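Local structure of thiol transferase (Phanerochaete chrysosporium, 4F0B) at residues A[39-44]-A[53-58]; A[12-17]-A[43-48]; A[70-75]-A[82-87]. The protein binds oxidized glutathione at its thioredoxin-fold domain and, as a Ure2p-type glutathione transferase, probably carries out glutathione-dependent thiol transfer. All blocks are in the same frame, centred on the assembly; numbering follows the deposited sequence.

Contact 1: A[39-44]-A[53-58]. With GDS (oxidized glutathione disulfide), chain C.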
loop_
_atom_site.group_PDB
_atom_site.type_symbol
_atom_site.label_atom_id
_atom_site.label_comp_id
_atom_site.label_asym_id
_atom_site.label_seq_id
_atom_site.Cartn_x
_atom_site.Cartn_y
_atom_site.Cartn_z
ATOM N N GLU A 39 -3.765 -18.518 -17.113
ATOM C CA GLU A 39 -4.861 -19.279 -16.547
ATOM C C GLU A 39 -5.478 -18.448 -15.458
ATOM O O GLU A 39 -4.767 -17.734 -14.712
ATOM C CB GLU A 39 -4.347 -20.596 -15.904
ATOM C CG GLU A 39 -5.401 -21.374 -15.041
ATOM C CD GLU A 39 -4.882 -22.667 -14.385
ATOM O OE1 GLU A 39 -3.652 -22.927 -14.413
ATOM O OE2 GLU A 39 -5.710 -23.456 -13.838
ATOM N N THR A 40 -6.793 -18.565 -15.322
ATOM C CA THR A 40 -7.504 -17.987 -14.202
ATOM C C THR A 40 -8.040 -19.080 -13.285
ATOM O O THR A 40 -8.664 -20.031 -13.739
ATOM C CB THR A 40 -8.687 -17.184 -14.701
ATOM O OG1 THR A 40 -8.196 -16.103 -15.503
ATOM C CG2 THR A 40 -9.497 -16.602 -13.506
ATOM N N VAL A 41 -7.727 -18.968 -11.998
ATOM C CA VAL A 41 -8.263 -19.858 -10.958
ATOM C C VAL A 41 -9.170 -18.990 -10.124
ATOM O O VAL A 41 -8.701 -18.100 -9.407
ATOM C CB VAL A 41 -7.159 -20.469 -10.095
ATOM C CG1 VAL A 41 -7.772 -21.325 -8.979
ATOM C CG2 VAL A 41 -6.227 -21.306 -10.958
ATOM N N LYS A 42 -10.465 -19.261 -10.190
ATOM C CA LYS A 42 -11.444 -18.510 -9.439
ATOM C C LYS A 42 -11.539 -19.052 -7.984
ATOM O O LYS A 42 -11.835 -20.215 -7.749
ATOM C CB LYS A 42 -12.791 -18.545 -10.171
ATOM C CG LYS A 42 -13.797 -17.562 -9.603
ATOM C CD LYS A 42 -15.110 -17.644 -10.366
ATOM C CE LYS A 42 -16.083 -16.582 -9.885
ATOM N NZ LYS A 42 -17.444 -16.826 -10.461
ATOM N N MET A 43 -11.264 -18.189 -7.020
ATOM C CA MET A 43 -11.150 -18.577 -5.621
ATOM C C MET A 43 -12.339 -18.080 -4.840
ATOM O O MET A 43 -12.761 -16.923 -5.009
ATOM C CB MET A 43 -9.866 -17.988 -4.987
ATOM C CG MET A 43 -8.613 -18.433 -5.706
ATOM S SD MET A 43 -8.131 -20.111 -5.251
ATOM C CE MET A 43 -7.608 -19.852 -3.564
ATOM N N SER A 44 -12.871 -18.924 -3.967
ATOM C CA SER A 44 -13.829 -18.441 -2.980
ATOM C C SER A 44 -13.158 -17.562 -1.953
ATOM O O SER A 44 -12.114 -17.921 -1.405
ATOM C CB SER A 44 -14.501 -19.613 -2.277
ATOM O OG SER A 44 -15.148 -19.094 -1.112
ATOM N N VAL A 53 -14.230 -26.103 0.309
ATOM C CA VAL A 53 -13.950 -25.893 -1.128
ATOM C C VAL A 53 -12.414 -25.899 -1.267
ATOM O O VAL A 53 -11.725 -25.294 -0.440
ATOM C CB VAL A 53 -14.517 -24.482 -1.578
ATOM C CG1 VAL A 53 -14.137 -24.157 -3.011
ATOM C CG2 VAL A 53 -16.056 -24.381 -1.371
ATOM N N HIS A 54 -11.862 -26.584 -2.277
ATOM C CA HIS A 54 -10.406 -26.576 -2.474
ATOM C C HIS A 54 -9.903 -25.158 -2.856
ATOM O O HIS A 54 -8.940 -24.648 -2.292
ATOM C CB HIS A 54 -9.979 -27.599 -3.563
ATOM C CG HIS A 54 -8.514 -27.555 -3.879
ATOM N ND1 HIS A 54 -8.019 -26.946 -5.014
ATOM C CD2 HIS A 54 -7.435 -28.053 -3.219
ATOM C CE1 HIS A 54 -6.700 -27.044 -5.022
ATOM N NE2 HIS A 54 -6.328 -27.737 -3.956
ATOM N N ASN A 55 -10.585 -24.537 -3.821
ATOM C CA ASN A 55 -10.211 -23.192 -4.277
ATOM C C ASN A 55 -10.838 -22.144 -3.347
ATOM O O ASN A 55 -11.873 -21.551 -3.652
ATOM C CB ASN A 55 -10.619 -22.977 -5.737
ATOM C CG ASN A 55 -9.766 -23.783 -6.717
ATOM O OD1 ASN A 55 -8.679 -24.248 -6.370
ATOM N ND2 ASN A 55 -10.238 -23.914 -7.960
ATOM N N GLN A 56 -10.192 -21.949 -2.206
ATOM C CA GLN A 56 -10.678 -21.081 -1.146
ATOM C C GLN A 56 -9.440 -20.427 -0.526
ATOM O O GLN A 56 -8.422 -21.093 -0.321
ATOM C CB GLN A 56 -11.476 -21.893 -0.120
ATOM C CG GLN A 56 -12.490 -21.051 0.687
ATOM C CD GLN A 56 -11.845 -20.169 1.738
ATOM O OE1 GLN A 56 -10.850 -20.544 2.362
ATOM N NE2 GLN A 56 -12.420 -18.995 1.954
ATOM N N VAL A 57 -9.526 -19.139 -0.230
ATOM C CA VAL A 57 -8.323 -18.370 0.098
ATOM C C VAL A 57 -7.583 -18.736 1.364
ATOM O O VAL A 57 -6.412 -18.382 1.482
ATOM C CB VAL A 57 -8.585 -16.843 0.110
ATOM C CG1 VAL A 57 -8.957 -16.366 -1.306
ATOM C CG2 VAL A 57 -9.655 -16.488 1.124
ATOM N N LYS A 58 -8.232 -19.467 2.290
ATOM C CA LYS A 58 -7.552 -19.866 3.524
ATOM C C LYS A 58 -6.984 -21.283 3.456
ATOM O O LYS A 58 -6.423 -21.780 4.442
ATOM C CB LYS A 58 -8.499 -19.748 4.719
ATOM C CG LYS A 58 -9.083 -18.325 4.929
ATOM C CD LYS A 58 -7.978 -17.257 4.873
ATOM C CE LYS A 58 -8.564 -15.858 5.146
ATOM N NZ LYS A 58 -7.510 -14.800 4.991
HETATM N N1 GDS C . -4.041 -5.512 0.051
HETATM C CA1 GDS C . -4.565 -6.692 -0.707
HETATM C C1 GDS C . -4.295 -6.447 -2.215
HETATM O OE1 GDS C . -4.226 -5.267 -2.625
HETATM O OE2 GDS C . -4.142 -7.450 -2.938
HETATM C CB1 GDS C . -6.083 -6.803 -0.491
HETATM C CG1 GDS C . -6.671 -8.064 -1.149
HETATM C CD1 GDS C . -8.088 -8.287 -0.638
HETATM O O1 GDS C . -8.681 -7.552 0.142
HETATM N N2 GDS C . -8.670 -9.456 -1.069
HETATM C CA2 GDS C . -10.037 -9.846 -0.700
HETATM C C2 GDS C . -10.022 -11.260 -0.162
HETATM O O2 GDS C . -9.333 -12.164 -0.702
HETATM C CB2 GDS C . -11.003 -9.822 -1.881
HETATM S SG2 GDS C . -11.089 -8.257 -2.754
HETATM N N3 GDS C . -10.815 -11.456 0.908
HETATM C CA3 GDS C . -10.913 -12.797 1.494
HETATM C C3 GDS C . -10.709 -12.800 2.964
HETATM O OE3 GDS C . -10.740 -13.919 3.515
HETATM O OE4 GDS C . -10.499 -11.710 3.560
HETATM N N4 GDS C . -9.950 -5.049 0.811
HETATM C CA4 GDS C . -9.252 -3.917 1.398
HETATM C C4 GDS C . -8.032 -3.417 0.557
HETATM O OE5 GDS C . -7.982 -3.651 -0.668
HETATM O OE6 GDS C . -7.168 -2.793 1.197
HETATM C C5 GDS C . -11.269 -5.176 0.988
HETATM O O5 GDS C . -11.939 -4.347 1.646
HETATM C CA5 GDS C . -11.930 -6.395 0.368
HETATM N N5 GDS C . -12.976 -6.914 1.282
HETATM C CB5 GDS C . -12.498 -5.931 -0.992
HETATM S SG5 GDS C . -13.085 -7.323 -1.950
HETATM C CA6 GDS C . -12.551 -9.268 4.756
HETATM C C6 GDS C . -13.006 -8.167 5.735
HETATM O OE7 GDS C . -12.620 -6.995 5.531
HETATM O OE8 GDS C . -13.697 -8.536 6.719
HETATM N N6 GDS C . -12.212 -10.453 5.542
HETATM C CB6 GDS C . -13.690 -9.606 3.743
HETATM C CG6 GDS C . -14.075 -8.493 2.724
HETATM C CD6 GDS C . -12.928 -8.180 1.808
HETATM O O6 GDS C . -11.997 -8.928 1.553
HETATM O O HOH W 1 -12.678 -22.500 -8.939
#
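V41 and M43 of segment 39-44 each cross the side chain of N55 at about a right angle, where the loop that follows strand 38-42 of the thioredoxin-like domain folds back beside that strand's end. A short backbone clasp and a few interlocking side chains hold the loop here. The clasp is a single bridge between S44 and Q56: S44 N donates to N55 O at 2.8 Å, and V57 N donates to S44 O at 3.1 Å. N55 is the centre of an inverse gamma turn, which swings the chain into the bridge. Its amide lies against V41, whose CG1, anti to the backbone N (chi1 177°), comes within 3.7 Å of N55 ND2. The same ND2 donates a hydrogen bond to a water that donates in turn to K42 O, tying the amide to the strand end. M43 bends at both chi2 and chi3 (-78° and -70°), and the curled chain lays SD 3.8 Å from N55 CB and takes the methyl CE on to the backbone of Q56. W61 and F62 of helix 60-63 also pack on the M43 side chain. The S44 hydroxyl meets Q56 CG; it is hydrogen-bonded to D49 and also accepts from R46 N. The Q56 side chain sets out away from segment 39-44, bends at chi2, and its OE1 accepts from K58 N, above the carbonyl plane. The loop thereby delivers V57 and K58 to the glutathione pocket: V57 CG1 packs 4.1 Å from M43 CB, while V57 CG2 lies 3.7 Å from carboxylate oxygen OE3 of the ligand.

Contact 2: A[12-17]-A[43-48]. With GDS (oxidized glutathione disulfide), chain C.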
loop_
_atom_site.group_PDB
_atom_site.type_symbol
_atom_site.label_atom_id
_atom_site.label_comp_id
_atom_site.label_asym_id
_atom_site.label_seq_id
_atom_site.Cartn_x
_atom_site.Cartn_y
_atom_site.Cartn_z
ATOM N N TYR A 12 -4.821 -16.138 -9.558
ATOM C CA TYR A 12 -5.767 -16.596 -8.555
ATOM C C TYR A 12 -6.590 -15.390 -8.141
ATOM O O TYR A 12 -6.035 -14.411 -7.598
ATOM C CB TYR A 12 -5.004 -17.158 -7.346
ATOM C CG TYR A 12 -4.179 -18.376 -7.687
ATOM C CD1 TYR A 12 -4.723 -19.664 -7.597
ATOM C CD2 TYR A 12 -2.851 -18.250 -8.127
ATOM C CE1 TYR A 12 -3.980 -20.796 -7.924
ATOM C CE2 TYR A 12 -2.100 -19.388 -8.475
ATOM C CZ TYR A 12 -2.678 -20.649 -8.354
ATOM O OH TYR A 12 -1.996 -21.782 -8.675
ATOM N N THR A 13 -7.893 -15.432 -8.427
ATOM C CA THR A 13 -8.664 -14.207 -8.317
ATOM C C THR A 13 -10.134 -14.452 -8.000
ATOM O O THR A 13 -10.577 -15.594 -7.834
ATOM C CB THR A 13 -8.485 -13.395 -9.611
ATOM O OG1 THR A 13 -8.877 -12.049 -9.343
ATOM C CG2 THR A 13 -9.293 -13.971 -10.767
ATOM N N ALA A 14 -10.881 -13.341 -7.921
ATOM C CA ALA A 14 -12.334 -13.347 -7.736
ATOM C C ALA A 14 -12.830 -12.026 -8.292
ATOM O O ALA A 14 -12.043 -11.080 -8.426
ATOM C CB ALA A 14 -12.703 -13.499 -6.242
ATOM N N PRO A 15 -14.105 -11.945 -8.633
ATOM C CA PRO A 15 -14.622 -10.723 -9.281
ATOM C C PRO A 15 -14.888 -9.629 -8.269
ATOM O O PRO A 15 -16.008 -9.508 -7.770
ATOM C CB PRO A 15 -15.917 -11.187 -9.961
ATOM C CG PRO A 15 -16.372 -12.379 -9.093
ATOM C CD PRO A 15 -15.069 -13.064 -8.669
ATOM N N THR A 16 -13.857 -8.852 -8.003
ATOM C CA THR A 16 -13.855 -7.874 -6.898
ATOM C C THR A 16 -12.952 -6.706 -7.315
ATOM O O THR A 16 -12.161 -6.819 -8.269
ATOM C CB THR A 16 -13.219 -8.458 -5.604
ATOM O OG1 THR A 16 -11.884 -8.881 -5.906
ATOM C CG2 THR A 16 -13.943 -9.695 -5.093
ATOM N N PRO A 17 -13.029 -5.570 -6.608
ATOM C CA PRO A 17 -12.201 -4.406 -6.965
ATOM C C PRO A 17 -10.701 -4.664 -6.955
ATOM O O PRO A 17 -9.947 -3.984 -7.676
ATOM C CB PRO A 17 -12.582 -3.343 -5.889
ATOM C CG PRO A 17 -13.247 -4.165 -4.774
ATOM C CD PRO A 17 -13.964 -5.268 -5.497
ATOM N N MET A 43 -11.264 -18.189 -7.020
ATOM C CA MET A 43 -11.150 -18.577 -5.621
ATOM C C MET A 43 -12.339 -18.080 -4.840
ATOM O O MET A 43 -12.761 -16.923 -5.009
ATOM C CB MET A 43 -9.866 -17.988 -4.987
ATOM C CG MET A 43 -8.613 -18.433 -5.706
ATOM S SD MET A 43 -8.131 -20.111 -5.251
ATOM C CE MET A 43 -7.608 -19.852 -3.564
ATOM N N SER A 44 -12.871 -18.924 -3.967
ATOM C CA SER A 44 -13.829 -18.441 -2.980
ATOM C C SER A 44 -13.158 -17.562 -1.953
ATOM O O SER A 44 -12.114 -17.921 -1.405
ATOM C CB SER A 44 -14.501 -19.613 -2.277
ATOM O OG SER A 44 -15.148 -19.094 -1.112
ATOM N N ILE A 45 -13.764 -16.405 -1.716
ATOM C CA ILE A 45 -13.291 -15.470 -0.690
ATOM C C ILE A 45 -14.254 -15.460 0.484
ATOM O O ILE A 45 -14.193 -14.559 1.319
ATOM C CB ILE A 45 -13.140 -14.021 -1.235
ATOM C CG1 ILE A 45 -14.487 -13.520 -1.733
ATOM C CG2 ILE A 45 -12.087 -14.021 -2.333
ATOM C CD1 ILE A 45 -14.519 -12.006 -2.011
ATOM N N ARG A 46 -15.139 -16.459 0.560
ATOM C CA ARG A 46 -16.152 -16.482 1.624
ATOM C C ARG A 46 -15.706 -17.311 2.819
ATOM O O ARG A 46 -15.296 -18.481 2.665
ATOM C CB ARG A 46 -17.457 -17.088 1.100
ATOM C CG ARG A 46 -17.943 -16.473 -0.184
ATOM C CD ARG A 46 -19.365 -16.839 -0.430
ATOM N NE ARG A 46 -19.614 -18.266 -0.264
ATOM C CZ ARG A 46 -20.818 -18.765 0.006
ATOM N NH1 ARG A 46 -20.979 -20.071 0.169
ATOM N NH2 ARG A 46 -21.854 -17.943 0.172
ATOM N N ASP A 47 -15.806 -16.735 4.013
ATOM C CA ASP A 47 -15.526 -17.485 5.233
ATOM C C ASP A 47 -16.403 -18.754 5.365
ATOM O O ASP A 47 -15.964 -19.751 5.932
ATOM C CB ASP A 47 -15.704 -16.592 6.480
ATOM C CG ASP A 47 -14.668 -15.481 6.570
ATOM O OD1 ASP A 47 -13.641 -15.529 5.864
ATOM O OD2 ASP A 47 -14.859 -14.536 7.387
ATOM N N ALA A 48 -17.635 -18.719 4.861
ATOM C CA ALA A 48 -18.530 -19.869 4.958
ATOM C C ALA A 48 -17.976 -21.076 4.202
ATOM O O ALA A 48 -18.379 -22.205 4.472
ATOM C CB ALA A 48 -19.887 -19.523 4.415
HETATM N N1 GDS C . -4.041 -5.512 0.051
HETATM C CA1 GDS C . -4.565 -6.692 -0.707
HETATM C C1 GDS C . -4.295 -6.447 -2.215
HETATM O OE1 GDS C . -4.226 -5.267 -2.625
HETATM O OE2 GDS C . -4.142 -7.450 -2.938
HETATM C CB1 GDS C . -6.083 -6.803 -0.491
HETATM C CG1 GDS C . -6.671 -8.064 -1.149
HETATM C CD1 GDS C . -8.088 -8.287 -0.638
HETATM O O1 GDS C . -8.681 -7.552 0.142
HETATM N N2 GDS C . -8.670 -9.456 -1.069
HETATM C CA2 GDS C . -10.037 -9.846 -0.700
HETATM C C2 GDS C . -10.022 -11.260 -0.162
HETATM O O2 GDS C . -9.333 -12.164 -0.702
HETATM C CB2 GDS C . -11.003 -9.822 -1.881
HETATM S SG2 GDS C . -11.089 -8.257 -2.754
HETATM N N3 GDS C . -10.815 -11.456 0.908
HETATM C CA3 GDS C . -10.913 -12.797 1.494
HETATM C C3 GDS C . -10.709 -12.800 2.964
HETATM O OE3 GDS C . -10.740 -13.919 3.515
HETATM O OE4 GDS C . -10.499 -11.710 3.560
HETATM N N4 GDS C . -9.950 -5.049 0.811
HETATM C CA4 GDS C . -9.252 -3.917 1.398
HETATM C C4 GDS C . -8.032 -3.417 0.557
HETATM O OE5 GDS C . -7.982 -3.651 -0.668
HETATM O OE6 GDS C . -7.168 -2.793 1.197
HETATM C C5 GDS C . -11.269 -5.176 0.988
HETATM O O5 GDS C . -11.939 -4.347 1.646
HETATM C CA5 GDS C . -11.930 -6.395 0.368
HETATM N N5 GDS C . -12.976 -6.914 1.282
HETATM C CB5 GDS C . -12.498 -5.931 -0.992
HETATM S SG5 GDS C . -13.085 -7.323 -1.950
HETATM C CA6 GDS C . -12.551 -9.268 4.756
HETATM C C6 GDS C . -13.006 -8.167 5.735
HETATM O OE7 GDS C . -12.620 -6.995 5.531
HETATM O OE8 GDS C . -13.697 -8.536 6.719
HETATM N N6 GDS C . -12.212 -10.453 5.542
HETATM C CB6 GDS C . -13.690 -9.606 3.743
HETATM C CG6 GDS C . -14.075 -8.493 2.724
HETATM C CD6 GDS C . -12.928 -8.180 1.808
HETATM O O6 GDS C . -11.997 -8.928 1.553
#
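Beside the glutathione site, the loop leaving strand 9-13 meets the loop leaving its parallel neighbour, strand 38-42, and T13 and M43 make the join. M43 N donates to T13 O at 2.8 Å, a nearly straight bond (169° at the hydrogen) that carries the strand pairing one residue beyond strand 38-42. M43 SD sits at the edge of the Y12 ring, near its plane and 4.2 Å from CD1. Further along, the A14 methyl rests against M43 O and I45 CG2. I45 holds CG1 between its backbone N and carbonyl carbon (chi1 60°), an orientation that sends CD1 to meet T16 CG2 tip to tip at 3.9 Å. Both residues also face the ligand: I45 CG2 lies 3.7 Å from its O2, and T16 OG1 3.3 Å from its sulfur SG2. The T16 hydroxyl is engaged by G19 N as well. An alanine in place of I45 would remove CG1, CG2 and CD1, and would probably leave the T16 methyl without its partner and a gap beside A14 and the ligand's O2. The loop after the first strand thus brings T16 to the ligand's sulfur, as is characteristic of the glutathione site of the thioredoxin-fold domain in glutathione transferases.

Contact 3: A[70-75]-A[82-87]. With GDS (oxidized glutathione disulfide), chain C.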
loop_
_atom_site.group_PDB
_atom_site.type_symbol
_atom_site.label_atom_id
_atom_site.label_comp_id
_atom_site.label_asym_id
_atom_site.label_seq_id
_atom_site.Cartn_x
_atom_site.Cartn_y
_atom_site.Cartn_z
ATOM N N ARG A 70 -5.491 -14.168 0.747
ATOM C CA ARG A 70 -6.430 -13.271 0.052
ATOM C C ARG A 70 -6.079 -13.281 -1.439
ATOM O O ARG A 70 -4.952 -13.632 -1.827
ATOM C CB ARG A 70 -6.316 -11.827 0.560
ATOM C CG ARG A 70 -6.864 -11.649 1.975
ATOM C CD ARG A 70 -7.329 -10.190 2.194
ATOM N NE ARG A 70 -7.763 -9.985 3.543
ATOM C CZ ARG A 70 -8.160 -8.818 4.007
ATOM N NH1 ARG A 70 -8.167 -7.767 3.199
ATOM N NH2 ARG A 70 -8.515 -8.713 5.295
ATOM N N ILE A 71 -7.071 -12.969 -2.275
ATOM C CA ILE A 71 -6.792 -12.747 -3.701
ATOM C C ILE A 71 -6.613 -11.242 -3.968
ATOM O O ILE A 71 -7.039 -10.392 -3.186
ATOM C CB ILE A 71 -7.884 -13.353 -4.637
ATOM C CG1 ILE A 71 -9.285 -12.808 -4.366
ATOM C CG2 ILE A 71 -7.896 -14.870 -4.551
ATOM C CD1 ILE A 71 -9.565 -11.445 -5.044
ATOM N N PRO A 72 -5.976 -10.885 -5.071
ATOM C CA PRO A 72 -5.367 -11.770 -6.074
ATOM C C PRO A 72 -3.949 -12.149 -5.729
ATOM O O PRO A 72 -3.270 -11.550 -4.880
ATOM C CB PRO A 72 -5.390 -10.906 -7.354
ATOM C CG PRO A 72 -5.170 -9.475 -6.799
ATOM C CD PRO A 72 -5.935 -9.454 -5.468
ATOM N N ALA A 73 -3.504 -13.188 -6.419
ATOM C CA ALA A 73 -2.100 -13.556 -6.438
ATOM C C ALA A 73 -1.816 -14.131 -7.802
ATOM O O ALA A 73 -2.715 -14.618 -8.495
ATOM C CB ALA A 73 -1.758 -14.584 -5.335
ATOM N N ILE A 74 -0.543 -14.122 -8.195
ATOM C CA ILE A 74 -0.140 -14.842 -9.389
ATOM C C ILE A 74 1.022 -15.755 -9.136
ATOM O O ILE A 74 1.744 -15.613 -8.151
ATOM C CB ILE A 74 0.261 -13.923 -10.546
ATOM C CG1 ILE A 74 1.484 -13.056 -10.175
ATOM C CG2 ILE A 74 -0.925 -13.069 -11.015
ATOM C CD1 ILE A 74 2.144 -12.364 -11.391
ATOM N N THR A 75 1.179 -16.744 -10.014
ATOM C CA THR A 75 2.495 -17.375 -10.169
ATOM C C THR A 75 2.972 -17.146 -11.569
ATOM O O THR A 75 2.189 -17.134 -12.510
ATOM C CB THR A 75 2.491 -18.862 -9.831
ATOM O OG1 THR A 75 1.549 -19.550 -10.670
ATOM C CG2 THR A 75 2.140 -19.056 -8.356
ATOM N N PHE A 82 2.021 -11.756 -4.465
ATOM C CA PHE A 82 0.739 -11.351 -3.871
ATOM C C PHE A 82 0.748 -9.835 -3.659
ATOM O O PHE A 82 1.814 -9.187 -3.802
ATOM C CB PHE A 82 0.385 -12.163 -2.581
ATOM C CG PHE A 82 1.241 -11.836 -1.372
ATOM C CD1 PHE A 82 2.537 -12.305 -1.266
ATOM C CD2 PHE A 82 0.711 -11.103 -0.315
ATOM C CE1 PHE A 82 3.327 -11.996 -0.142
ATOM C CE2 PHE A 82 1.498 -10.800 0.814
ATOM C CZ PHE A 82 2.790 -11.250 0.892
ATOM N N GLU A 83 -0.445 -9.299 -3.367
ATOM C CA GLU A 83 -0.783 -7.857 -3.243
ATOM C C GLU A 83 -0.968 -7.222 -4.621
ATOM O O GLU A 83 -0.016 -7.133 -5.416
ATOM C CB GLU A 83 0.265 -7.063 -2.438
ATOM C CG GLU A 83 0.386 -7.517 -0.986
ATOM C CD GLU A 83 -0.819 -7.138 -0.132
ATOM O OE1 GLU A 83 -1.415 -6.055 -0.380
ATOM O OE2 GLU A 83 -1.194 -7.915 0.765
ATOM N N THR A 84 -2.208 -6.800 -4.896
ATOM C CA THR A 84 -2.564 -6.171 -6.184
ATOM C C THR A 84 -1.436 -5.326 -6.785
ATOM O O THR A 84 -0.985 -5.609 -7.905
ATOM C CB THR A 84 -3.802 -5.232 -6.045
ATOM O OG1 THR A 84 -3.599 -4.350 -4.932
ATOM C CG2 THR A 84 -5.072 -6.047 -5.870
ATOM N N SER A 85 -1.013 -4.278 -6.077
ATOM C CA SER A 85 -0.077 -3.307 -6.645
ATOM C C SER A 85 1.263 -3.918 -6.952
ATOM O O SER A 85 1.895 -3.588 -7.990
ATOM C CB SER A 85 0.081 -2.136 -5.689
ATOM O OG SER A 85 -1.210 -1.557 -5.479
ATOM N N ALA A 86 1.706 -4.878 -6.110
ATOM C CA ALA A 86 2.987 -5.565 -6.338
ATOM C C ALA A 86 2.886 -6.458 -7.586
ATOM O O ALA A 86 3.860 -6.606 -8.356
ATOM C CB ALA A 86 3.391 -6.409 -5.101
ATOM N N ILE A 87 1.720 -7.070 -7.793
ATOM C CA ILE A 87 1.468 -7.890 -8.991
ATOM C C ILE A 87 1.533 -7.015 -10.259
ATOM O O ILE A 87 2.183 -7.390 -11.250
ATOM C CB ILE A 87 0.112 -8.572 -8.901
ATOM C CG1 ILE A 87 0.107 -9.583 -7.731
ATOM C CG2 ILE A 87 -0.213 -9.278 -10.232
ATOM C CD1 ILE A 87 -1.290 -10.043 -7.306
HETATM N N1 GDS C . -4.041 -5.512 0.051
HETATM C CA1 GDS C . -4.565 -6.692 -0.707
HETATM C C1 GDS C . -4.295 -6.447 -2.215
HETATM O OE1 GDS C . -4.226 -5.267 -2.625
HETATM O OE2 GDS C . -4.142 -7.450 -2.938
HETATM C CB1 GDS C . -6.083 -6.803 -0.491
HETATM C CG1 GDS C . -6.671 -8.064 -1.149
HETATM C CD1 GDS C . -8.088 -8.287 -0.638
HETATM O O1 GDS C . -8.681 -7.552 0.142
HETATM N N2 GDS C . -8.670 -9.456 -1.069
HETATM C CA2 GDS C . -10.037 -9.846 -0.700
HETATM C C2 GDS C . -10.022 -11.260 -0.162
HETATM O O2 GDS C . -9.333 -12.164 -0.702
HETATM C CB2 GDS C . -11.003 -9.822 -1.881
HETATM S SG2 GDS C . -11.089 -8.257 -2.754
HETATM N N3 GDS C . -10.815 -11.456 0.908
HETATM C CA3 GDS C . -10.913 -12.797 1.494
HETATM C C3 GDS C . -10.709 -12.800 2.964
HETATM O OE3 GDS C . -10.740 -13.919 3.515
HETATM O OE4 GDS C . -10.499 -11.710 3.560
HETATM N N4 GDS C . -9.950 -5.049 0.811
HETATM C CA4 GDS C . -9.252 -3.917 1.398
HETATM C C4 GDS C . -8.032 -3.417 0.557
HETATM O OE5 GDS C . -7.982 -3.651 -0.668
HETATM O OE6 GDS C . -7.168 -2.793 1.197
HETATM C C5 GDS C . -11.269 -5.176 0.988
HETATM O O5 GDS C . -11.939 -4.347 1.646
HETATM C CA5 GDS C . -11.930 -6.395 0.368
HETATM N N5 GDS C . -12.976 -6.914 1.282
HETATM C CB5 GDS C . -12.498 -5.931 -0.992
HETATM S SG5 GDS C . -13.085 -7.323 -1.950
HETATM C CA6 GDS C . -12.551 -9.268 4.756
HETATM C C6 GDS C . -13.006 -8.167 5.735
HETATM O OE7 GDS C . -12.620 -6.995 5.531
HETATM O OE8 GDS C . -13.697 -8.536 6.719
HETATM N N6 GDS C . -12.212 -10.453 5.542
HETATM C CB6 GDS C . -13.690 -9.606 3.743
HETATM C CG6 GDS C . -14.075 -8.493 2.724
HETATM C CD6 GDS C . -12.928 -8.180 1.808
HETATM O O6 GDS C . -11.997 -8.928 1.553
HETATM O O HOH W 2 -3.237 -10.054 -2.528
#
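F82 opens the second segment by setting its CB 4.2 Å from A73 CB, at the end of strand 79-82, where the thioredoxin fold of glutathione transferases passes into helix 84-95 beside the cis-proline loop. Its ring leads away from A73 and meets W118 of the second subunit edge-to-face. E83 follows with an unusual positive phi (79°), and its carboxylate OE1 accepts from the ligand's amino group N1 at 2.7 Å; H123 binds the same oxygen. E83 N donates at 3.0 Å to a water that in turn donates to P72 O and to the ligand's OE2. The cis peptide bond before P72 belongs to a loop that holds the ligand's cysteinyl backbone through I71, whose N donates to O2 and whose O accepts from N2. T84 then grips the neighbouring carboxylate of the ligand twice, its backbone N donating to OE2 and its OG1 to OE1 at 2.6 Å. The T84 side chain crosses P72 obliquely, its CG2 3.5 Å from P72 CD. One turn on from E83, I87 faces the first segment. The I87 and I74 side chains run past each other in opposite directions, CG2 to CG2 3.9 Å, and I87 CD1 reaches A73 CA and comes within 3.5 Å of P72 O.

In the fold
From the N terminus, strand 9-13 runs into the loop that contact 2 joins to residues 43-48, closing a long loop that contains helix 20-33 and strand 38-42. Contact 1 starts on that strand and closes a much shorter loop with 53-58; the two contacts share M43 and S44, so their loops overlap at this corner and neither encloses the other. Contact 3 follows in series, closing the turn from strand 73-76 through strand 79-82 into helix 84-95. Strand 9-13 lies between strands 38-42 and 73-76 in the sheet, and I71 packs on M43 and V57. All three contacts reach the same bound glutathione disulfide from one domain.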